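Local structure of eukaryotic translation initiation factor 2A (Schizosaccharomyces pombe, 3WJ9) at residues Leu369-Ile383 and Tyr395-Arg407. The protein probably directs methionyl-tRNAi to 40S ribosomal subunits in a codon-dependent manner, in the early steps of translating a small number of specific mRNAs. Sequence-based numbering, arbitrary orientation.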
ATOM      1  N   LEU A 369       5.431  15.688  -1.033  1.00 31.66           N
ATOM      2  CA  LEU A 369       4.050  16.113  -1.222  1.00 28.94           C
ATOM      3  C   LEU A 369       3.290  15.977   0.092  1.00 28.77           C
ATOM      4  O   LEU A 369       3.489  15.016   0.835  1.00 46.42           O
ATOM      5  CB  LEU A 369       3.375  15.292  -2.329  1.00 39.28           C
ATOM      6  CG  LEU A 369       2.032  15.755  -2.908  1.00 35.53           C
ATOM      7  CD1 LEU A 369       1.852  15.211  -4.317  1.00 36.50           C
ATOM      8  CD2 LEU A 369       0.856  15.330  -2.039  1.00 38.11           C
ATOM      9  N   THR A 370       2.441  16.955   0.385  1.00 35.23           N
ATOM     10  CA  THR A 370       1.506  16.850   1.498  1.00 26.00           C
ATOM     11  C   THR A 370       0.129  17.278   1.013  1.00 33.61           C
ATOM     12  O   THR A 370       0.014  18.085   0.092  1.00 40.98           O
ATOM     13  CB  THR A 370       1.927  17.712   2.710  1.00 26.85           C
ATOM     14  OG1 THR A 370       1.948  19.097   2.343  1.00 39.96           O
ATOM     15  CG2 THR A 370       3.301  17.301   3.222  1.00 20.47           C
ATOM     16  N   ALA A 371      -0.915  16.727   1.621  1.00 35.23           N
ATOM     17  CA  ALA A 371      -2.276  17.079   1.244  1.00 32.87           C
ATOM     18  C   ALA A 371      -3.215  17.001   2.435  1.00 37.28           C
ATOM     19  O   ALA A 371      -2.898  16.390   3.455  1.00 40.88           O
ATOM     20  CB  ALA A 371      -2.773  16.172   0.122  1.00 28.79           C
ATOM     21  N   VAL A 372      -4.369  17.641   2.301  1.00 46.39           N
ATOM     22  CA  VAL A 372      -5.437  17.529   3.282  1.00 44.06           C
ATOM     23  C   VAL A 372      -6.693  17.099   2.532  1.00 38.89           C
ATOM     24  O   VAL A 372      -7.125  17.779   1.601  1.00 41.67           O
ATOM     25  CB  VAL A 372      -5.664  18.853   4.035  1.00 51.63           C
ATOM     26  CG1 VAL A 372      -6.855  18.737   4.964  1.00 53.51           C
ATOM     27  CG2 VAL A 372      -4.413  19.239   4.816  1.00 53.15           C
ATOM     28  N   THR A 373      -7.268  15.965   2.924  1.00 55.15           N
ATOM     29  CA  THR A 373      -8.296  15.327   2.105  1.00 53.66           C
ATOM     30  C   THR A 373      -9.649  15.120   2.789  1.00 60.58           C
ATOM     31  O   THR A 373      -9.744  14.976   4.007  1.00 64.13           O
ATOM     32  CB  THR A 373      -7.807  13.952   1.592  1.00 52.46           C
ATOM     33  OG1 THR A 373      -7.535  13.090   2.703  1.00 53.70           O
ATOM     34  CG2 THR A 373      -6.545  14.112   0.759  1.00 52.24           C
ATOM     35  N   SER A 374     -10.690  15.110   1.962  1.00 57.55           N
ATOM     36  CA  SER A 374     -12.051  14.768   2.358  1.00 65.21           C
ATOM     37  C   SER A 374     -12.279  13.313   1.938  1.00 69.44           C
ATOM     38  O   SER A 374     -11.680  12.861   0.965  1.00 66.03           O
ATOM     39  CB  SER A 374     -13.049  15.725   1.688  1.00 63.96           C
ATOM     40  OG  SER A 374     -14.393  15.467   2.056  1.00 78.36           O
ATOM     41  N   PRO A 375     -13.120  12.564   2.672  1.00 69.56           N
ATOM     42  CA  PRO A 375     -13.902  12.960   3.847  1.00 66.61           C
ATOM     43  C   PRO A 375     -13.168  12.818   5.181  1.00 66.04           C
ATOM     44  O   PRO A 375     -13.807  12.950   6.224  1.00 66.69           O
ATOM     45  CB  PRO A 375     -15.095  12.005   3.792  1.00 88.13           C
ATOM     46  CG  PRO A 375     -14.529  10.766   3.210  1.00110.35           C
ATOM     47  CD  PRO A 375     -13.459  11.196   2.234  1.00 83.68           C
ATOM     48  N   ARG A 376     -11.862  12.567   5.160  1.00 55.29           N
ATOM     49  CA  ARG A 376     -11.094  12.544   6.402  1.00 58.45           C
ATOM     50  C   ARG A 376     -11.062  13.953   6.996  1.00 60.20           C
ATOM     51  O   ARG A 376     -10.830  14.131   8.192  1.00 69.02           O
ATOM     52  CB  ARG A 376      -9.675  12.014   6.171  1.00 66.00           C
ATOM     53  CG  ARG A 376      -8.903  11.756   7.457  1.00 81.61           C
ATOM     54  CD  ARG A 376      -7.577  11.060   7.201  1.00 73.93           C
ATOM     55  NE  ARG A 376      -6.765  10.991   8.413  1.00 53.49           N
ATOM     56  CZ  ARG A 376      -5.534  10.491   8.465  1.00 63.03           C
ATOM     57  NH1 ARG A 376      -4.960  10.013   7.370  1.00 57.65           N
ATOM     58  NH2 ARG A 376      -4.876  10.470   9.615  1.00 65.67           N
ATOM     59  N   LEU A 377     -11.307  14.948   6.146  1.00 64.02           N
ATOM     60  CA  LEU A 377     -11.482  16.324   6.595  1.00 59.60           C
ATOM     61  C   LEU A 377     -12.295  17.133   5.586  1.00 56.30           C
ATOM     62  O   LEU A 377     -11.970  17.168   4.401  1.00 61.75           O
ATOM     63  CB  LEU A 377     -10.132  16.995   6.831  1.00 62.07           C
ATOM     64  CG  LEU A 377     -10.208  18.096   7.887  1.00 76.26           C
ATOM     65  CD1 LEU A 377     -10.494  17.487   9.252  1.00 81.03           C
ATOM     66  CD2 LEU A 377      -8.944  18.924   7.915  1.00 57.73           C
ATOM     67  N   ARG A 378     -13.346  17.793   6.063  1.00 53.30           N
ATOM     68  CA  ARG A 378     -14.251  18.523   5.180  1.00 65.39           C
ATOM     69  C   ARG A 378     -13.920  20.011   5.106  1.00 61.88           C
ATOM     70  O   ARG A 378     -14.702  20.802   4.576  1.00 64.36           O
ATOM     71  CB  ARG A 378     -15.702  18.331   5.630  1.00 63.55           C
ATOM     72  CG  ARG A 378     -16.064  16.886   5.938  1.00 81.41           C
ATOM     73  CD  ARG A 378     -17.543  16.623   5.719  1.00 92.69           C
ATOM     74  NE  ARG A 378     -17.896  16.719   4.306  1.00 69.77           N
ATOM     75  CZ  ARG A 378     -17.756  15.726   3.432  1.00 74.21           C
ATOM     76  NH1 ARG A 378     -17.275  14.555   3.826  1.00 78.19           N
ATOM     77  NH2 ARG A 378     -18.097  15.904   2.164  1.00 73.37           N
ATOM     78  N   VAL A 379     -12.762  20.389   5.638  1.00 57.06           N
ATOM     79  CA  VAL A 379     -12.315  21.778   5.599  1.00 51.43           C
ATOM     80  C   VAL A 379     -10.824  21.879   5.267  1.00 50.89           C
ATOM     81  O   VAL A 379     -10.041  20.997   5.619  1.00 60.30           O
ATOM     82  CB  VAL A 379     -12.589  22.499   6.942  1.00 68.57           C
ATOM     83  CG1 VAL A 379     -14.078  22.779   7.111  1.00 68.71           C
ATOM     84  CG2 VAL A 379     -12.056  21.682   8.111  1.00 71.10           C
ATOM     85  N   ASP A 380     -10.457  22.951   4.565  1.00 53.37           N
ATOM     86  CA  ASP A 380      -9.060  23.287   4.265  1.00 54.56           C
ATOM     87  C   ASP A 380      -8.337  22.263   3.386  1.00 52.99           C
ATOM     88  O   ASP A 380      -7.150  22.005   3.579  1.00 58.95           O
ATOM     89  CB  ASP A 380      -8.274  23.474   5.568  1.00 65.01           C
ATOM     90  CG  ASP A 380      -8.807  24.613   6.412  1.00 81.30           C
ATOM     91  OD1 ASP A 380      -9.964  25.027   6.186  1.00 91.09           O
ATOM     92  OD2 ASP A 380      -8.075  25.090   7.305  1.00 68.90           O
ATOM     93  N   ASN A 381      -9.042  21.694   2.413  1.00 47.34           N
ATOM     94  CA  ASN A 381      -8.423  20.744   1.491  1.00 35.59           C
ATOM     95  C   ASN A 381      -7.426  21.426   0.557  1.00 36.12           C
ATOM     96  O   ASN A 381      -7.714  22.483  -0.003  1.00 51.44           O
ATOM     97  CB  ASN A 381      -9.491  20.012   0.676  1.00 44.06           C
ATOM     98  CG  ASN A 381     -10.317  19.062   1.520  1.00 47.35           C
ATOM     99  OD1 ASN A 381     -11.531  18.958   1.354  1.00 62.11           O
ATOM    100  ND2 ASN A 381      -9.657  18.365   2.438  1.00 47.01           N
ATOM    101  N   SER A 382      -6.254  20.817   0.389  1.00 35.07           N
ATOM    102  CA  SER A 382      -5.192  21.443  -0.392  1.00 27.14           C
ATOM    103  C   SER A 382      -4.104  20.474  -0.854  1.00 25.75           C
ATOM    104  O   SER A 382      -4.084  19.304  -0.467  1.00 37.34           O
ATOM    105  CB  SER A 382      -4.549  22.568   0.422  1.00 40.22           C
ATOM    106  OG  SER A 382      -3.854  22.047   1.543  1.00 44.05           O
ATOM    107  N   ILE A 383      -3.211  20.982  -1.701  1.00 31.81           N
ATOM    108  CA  ILE A 383      -2.005  20.268  -2.112  1.00 24.34           C
ATOM    109  C   ILE A 383      -0.793  21.172  -1.924  1.00 29.04           C
ATOM    110  O   ILE A 383      -0.835  22.351  -2.274  1.00 34.68           O
ATOM    111  CB  ILE A 383      -2.061  19.814  -3.588  1.00 32.17           C
ATOM    112  CG1 ILE A 383      -3.192  18.815  -3.814  1.00 39.02           C
ATOM    113  CG2 ILE A 383      -0.740  19.184  -4.008  1.00 28.13           C
ATOM    114  CD1 ILE A 383      -3.301  18.341  -5.249  1.00 36.09           C
ATOM    115  N   TYR A 395       1.534  25.163  -4.234  1.00 32.24           N
ATOM    116  CA  TYR A 395       0.417  25.146  -3.303  1.00 23.22           C
ATOM    117  C   TYR A 395      -0.870  25.446  -4.049  1.00 34.35           C
ATOM    118  O   TYR A 395      -0.911  26.316  -4.921  1.00 54.20           O
ATOM    119  CB  TYR A 395       0.608  26.152  -2.169  1.00 27.16           C
ATOM    120  CG  TYR A 395      -0.575  26.215  -1.228  1.00 28.69           C
ATOM    121  CD1 TYR A 395      -0.699  25.312  -0.181  1.00 41.80           C
ATOM    122  CD2 TYR A 395      -1.569  27.174  -1.385  1.00 42.11           C
ATOM    123  CE1 TYR A 395      -1.777  25.362   0.681  1.00 33.37           C
ATOM    124  CE2 TYR A 395      -2.650  27.230  -0.531  1.00 46.60           C
ATOM    125  CZ  TYR A 395      -2.749  26.323   0.501  1.00 36.85           C
ATOM    126  OH  TYR A 395      -3.826  26.380   1.357  1.00 47.89           O
ATOM    127  N   GLU A 396      -1.928  24.738  -3.682  1.00 38.08           N
ATOM    128  CA  GLU A 396      -3.186  24.837  -4.394  1.00 29.89           C
ATOM    129  C   GLU A 396      -4.348  24.558  -3.452  1.00 38.67           C
ATOM    130  O   GLU A 396      -4.362  23.544  -2.759  1.00 41.76           O
ATOM    131  CB  GLU A 396      -3.176  23.872  -5.582  1.00 42.07           C
ATOM    132  CG  GLU A 396      -4.372  23.937  -6.496  1.00 41.59           C
ATOM    133  CD  GLU A 396      -4.095  23.324  -7.858  1.00 48.43           C
ATOM    134  OE1 GLU A 396      -3.078  23.690  -8.479  1.00 56.47           O
ATOM    135  OE2 GLU A 396      -4.867  22.437  -8.281  1.00 66.13           O
ATOM    136  N   GLU A 397      -5.312  25.471  -3.425  1.00 37.85           N
ATOM    137  CA  GLU A 397      -6.450  25.364  -2.523  1.00 39.27           C
ATOM    138  C   GLU A 397      -7.598  24.613  -3.184  1.00 49.08           C
ATOM    139  O   GLU A 397      -7.913  24.847  -4.349  1.00 50.19           O
ATOM    140  CB  GLU A 397      -6.913  26.755  -2.083  1.00 43.89           C
ATOM    141  CG  GLU A 397      -8.055  26.760  -1.080  1.00 36.65           C
ATOM    142  CD  GLU A 397      -8.710  28.122  -0.966  1.00 48.83           C
ATOM    143  OE1 GLU A 397      -9.281  28.426   0.102  1.00 50.43           O
ATOM    144  OE2 GLU A 397      -8.664  28.888  -1.952  1.00 58.33           O
ATOM    145  N   PHE A 398      -8.219  23.708  -2.436  1.00 44.67           N
ATOM    146  CA  PHE A 398      -9.381  22.974  -2.924  1.00 33.84           C
ATOM    147  C   PHE A 398     -10.561  23.136  -1.974  1.00 48.31           C
ATOM    148  O   PHE A 398     -10.382  23.460  -0.800  1.00 53.93           O
ATOM    149  CB  PHE A 398      -9.058  21.485  -3.092  1.00 49.32           C
ATOM    150  CG  PHE A 398      -8.011  21.196  -4.132  1.00 36.88           C
ATOM    151  CD1 PHE A 398      -6.665  21.242  -3.814  1.00 31.97           C
ATOM    152  CD2 PHE A 398      -8.379  20.865  -5.425  1.00 40.64           C
ATOM    153  CE1 PHE A 398      -5.704  20.971  -4.767  1.00 36.24           C
ATOM    154  CE2 PHE A 398      -7.423  20.593  -6.383  1.00 30.67           C
ATOM    155  CZ  PHE A 398      -6.082  20.645  -6.052  1.00 31.77           C
ATOM    156  N   ASN A 399     -11.768  22.919  -2.486  1.00 41.93           N
ATOM    157  CA  ASN A 399     -12.950  22.851  -1.633  1.00 51.40           C
ATOM    158  C   ASN A 399     -13.095  21.447  -1.066  1.00 65.47           C
ATOM    159  O   ASN A 399     -13.094  21.252   0.149  1.00 66.09           O
ATOM    160  CB  ASN A 399     -14.214  23.246  -2.402  1.00 75.22           C
ATOM    161  CG  ASN A 399     -15.481  23.026  -1.594  1.00 80.60           C
ATOM    162  OD1 ASN A 399     -16.128  21.984  -1.705  1.00 58.57           O
ATOM    163  ND2 ASN A 399     -15.839  24.008  -0.774  1.00 70.69           N
ATOM    164  N   GLU A 400     -13.208  20.468  -1.956  1.00 67.87           N
ATOM    165  CA  GLU A 400     -13.277  19.073  -1.546  1.00 60.76           C
ATOM    166  C   GLU A 400     -12.325  18.212  -2.371  1.00 58.93           C
ATOM    167  O   GLU A 400     -12.704  17.651  -3.399  1.00 59.56           O
ATOM    168  CB  GLU A 400     -14.709  18.550  -1.667  1.00 62.79           C
ATOM    169  CG  GLU A 400     -14.997  17.331  -0.810  1.00 77.91           C
ATOM    170  CD  GLU A 400     -16.462  16.948  -0.814  1.00 75.87           C
ATOM    171  OE1 GLU A 400     -17.164  17.293  -1.788  1.00 77.82           O
ATOM    172  OE2 GLU A 400     -16.915  16.308   0.158  1.00 68.39           O
ATOM    173  N   LEU A 401     -11.081  18.125  -1.912  1.00 47.24           N
ATOM    174  CA  LEU A 401     -10.076  17.286  -2.555  1.00 41.59           C
ATOM    175  C   LEU A 401     -10.130  15.872  -1.987  1.00 45.44           C
ATOM    176  O   LEU A 401     -10.299  15.683  -0.783  1.00 50.26           O
ATOM    177  CB  LEU A 401      -8.678  17.877  -2.367  1.00 31.69           C
ATOM    178  CG  LEU A 401      -7.508  17.037  -2.885  1.00 33.85           C
ATOM    179  CD1 LEU A 401      -7.502  16.987  -4.407  1.00 34.10           C
ATOM    180  CD2 LEU A 401      -6.185  17.557  -2.353  1.00 26.47           C
ATOM    181  N   TYR A 402      -9.982  14.880  -2.858  1.00 43.42           N
ATOM    182  CA  TYR A 402     -10.131  13.491  -2.446  1.00 35.86           C
ATOM    183  C   TYR A 402      -8.794  12.756  -2.346  1.00 41.24           C
ATOM    184  O   TYR A 402      -8.503  12.131  -1.331  1.00 39.71           O
ATOM    185  CB  TYR A 402     -11.079  12.768  -3.401  1.00 47.43           C
ATOM    186  CG  TYR A 402     -12.487  13.314  -3.336  1.00 51.71           C
ATOM    187  CD1 TYR A 402     -13.058  13.646  -2.114  1.00 49.62           C
ATOM    188  CD2 TYR A 402     -13.245  13.500  -4.484  1.00 58.64           C
ATOM    189  CE1 TYR A 402     -14.341  14.142  -2.033  1.00 56.72           C
ATOM    190  CE2 TYR A 402     -14.538  13.995  -4.410  1.00 70.53           C
ATOM    191  CZ  TYR A 402     -15.078  14.318  -3.182  1.00 66.42           C
ATOM    192  OH  TYR A 402     -16.358  14.815  -3.094  1.00 77.88           O
ATOM    193  N   GLN A 403      -7.982  12.824  -3.395  1.00 42.22           N
ATOM    194  CA  GLN A 403      -6.652  12.229  -3.353  1.00 44.88           C
ATOM    195  C   GLN A 403      -5.667  12.978  -4.243  1.00 34.64           C
ATOM    196  O   GLN A 403      -6.052  13.684  -5.179  1.00 39.87           O
ATOM    197  CB  GLN A 403      -6.693  10.755  -3.765  1.00 47.84           C
ATOM    198  CG  GLN A 403      -7.503  10.453  -5.029  1.00 51.02           C
ATOM    199  CD  GLN A 403      -8.056   9.036  -5.053  1.00 39.25           C
ATOM    200  OE1 GLN A 403      -8.862   8.644  -4.206  1.00 65.16           O
ATOM    201  NE2 GLN A 403      -7.626   8.262  -6.037  1.00 65.45           N
ATOM    202  N   ALA A 404      -4.390  12.808  -3.930  1.00 40.17           N
ATOM    203  CA  ALA A 404      -3.298  13.436  -4.657  1.00 38.79           C
ATOM    204  C   ALA A 404      -2.023  12.647  -4.390  1.00 46.23           C
ATOM    205  O   ALA A 404      -1.607  12.511  -3.243  1.00 53.56           O
ATOM    206  CB  ALA A 404      -3.133  14.889  -4.234  1.00 29.55           C
ATOM    207  N   PHE A 405      -1.405  12.124  -5.444  1.00 38.54           N
ATOM    208  CA  PHE A 405      -0.270  11.223  -5.270  1.00 29.65           C
ATOM    209  C   PHE A 405       0.709  11.277  -6.436  1.00 29.03           C
ATOM    210  O   PHE A 405       0.320  11.517  -7.578  1.00 34.21           O
ATOM    211  CB  PHE A 405      -0.767   9.786  -5.075  1.00 34.75           C
ATOM    212  CG  PHE A 405      -1.955   9.432  -5.930  1.00 35.22           C
ATOM    213  CD1 PHE A 405      -1.790   9.077  -7.257  1.00 34.28           C
ATOM    214  CD2 PHE A 405      -3.236   9.444  -5.402  1.00 42.01           C
ATOM    215  CE1 PHE A 405      -2.880   8.752  -8.046  1.00 24.67           C
ATOM    216  CE2 PHE A 405      -4.329   9.118  -6.183  1.00 41.12           C
ATOM    217  CZ  PHE A 405      -4.151   8.772  -7.508  1.00 31.69           C
ATOM    218  N   TRP A 406       1.983  11.046  -6.130  1.00 31.12           N
ATOM    219  CA  TRP A 406       3.040  11.004  -7.136  1.00 35.20           C
ATOM    220  C   TRP A 406       2.850   9.866  -8.129  1.00 33.06           C
ATOM    221  O   TRP A 406       2.284   8.825  -7.794  1.00 36.77           O
ATOM    222  CB  TRP A 406       4.407  10.848  -6.467  1.00 31.94           C
ATOM    223  CG  TRP A 406       4.849  12.020  -5.658  1.00 42.99           C
ATOM    224  CD1 TRP A 406       4.977  12.079  -4.303  1.00 41.54           C
ATOM    225  CD2 TRP A 406       5.244  13.302  -6.155  1.00 44.21           C
ATOM    226  NE1 TRP A 406       5.421  13.321  -3.923  1.00 34.86           N
ATOM    227  CE2 TRP A 406       5.592  14.092  -5.042  1.00 39.87           C
ATOM    228  CE3 TRP A 406       5.333  13.860  -7.434  1.00 43.44           C
ATOM    229  CZ2 TRP A 406       6.022  15.411  -5.169  1.00 41.44           C
ATOM    230  CZ3 TRP A 406       5.760  15.169  -7.557  1.00 37.73           C
ATOM    231  CH2 TRP A 406       6.099  15.929  -6.432  1.00 41.99           C
ATOM    232  N   ARG A 407       3.333  10.069  -9.351  1.00 44.14           N
ATOM    233  CA  ARG A 407       3.442   8.985 -10.313  1.00 34.60           C
ATOM    234  C   ARG A 407       4.743   8.239 -10.049  1.00 42.82           C
ATOM    235  O   ARG A 407       5.825   8.772 -10.299  1.00 56.38           O
ATOM    236  CB  ARG A 407       3.406   9.511 -11.746  1.00 37.32           C
ATOM    237  CG  ARG A 407       3.602   8.436 -12.794  1.00 44.01           C
ATOM    238  CD  ARG A 407       4.011   9.037 -14.121  1.00 47.50           C
ATOM    239  NE  ARG A 407       5.263   9.777 -14.017  1.00 56.21           N
ATOM    240  CZ  ARG A 407       5.902  10.308 -15.054  1.00 51.20           C
ATOM    241  NH1 ARG A 407       5.409  10.174 -16.276  1.00 51.60           N
ATOM    242  NH2 ARG A 407       7.039  10.966 -14.869  1.00 64.83           N
TER
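S374 N donates to L401 O over 2.8 Å with an N-H...O angle of 176°, a nearly linear bond that ties the loop after strand 367-372 to the start of strand 401-406. Nearby, F398 N donates to N381 O at 2.8 Å, and I383 and E396 form an antiparallel hydrogen-bonded pair by exchanging two backbone bonds. The side-chain amide of N381 bridges both segments: ND2 gives hydrogen bonds to V372 O, from above that carbonyl plane, and to L377 O, while OD1 accepts a weak bond from L401 N (3.4 Å). With an alanine in place of N381, V372 O and L377 O would probably lose the ND2 donor and L401 N its weak tie, so the 373-381 loop is likely to be held less firmly. R378 and E400 are modelled as a salt bridge, but their charged ends stand too close for the geometry to be trusted.

The I383/E396 and F398/N381 bonds hold the hairpin of one beta-propeller blade, strands 382-387 and 392-397; those from S374 N and L401 N tie that blade to the next sheet. There strand 401-406 pairs with strand 6-11, closing the ring by joining C- and N-terminal strands. Between the two sheets, with CG1 anti to the carbonyl carbon and beside the backbone N (chi1 -63°), I383 sends CG1 to F398 CE1 and, at 3.6 Å, L401 CD2. I383 CD1 continues to A404 CB, also 3.6 Å away. L401 CD1 sits over the centre of one F398 ring face. Farther along, L369 CD1 makes a CH-pi contact with the five-membered ring of W406, 4.1 Å from its centroid and 16° off the normal, while W406 NE1 bonds to E360 O.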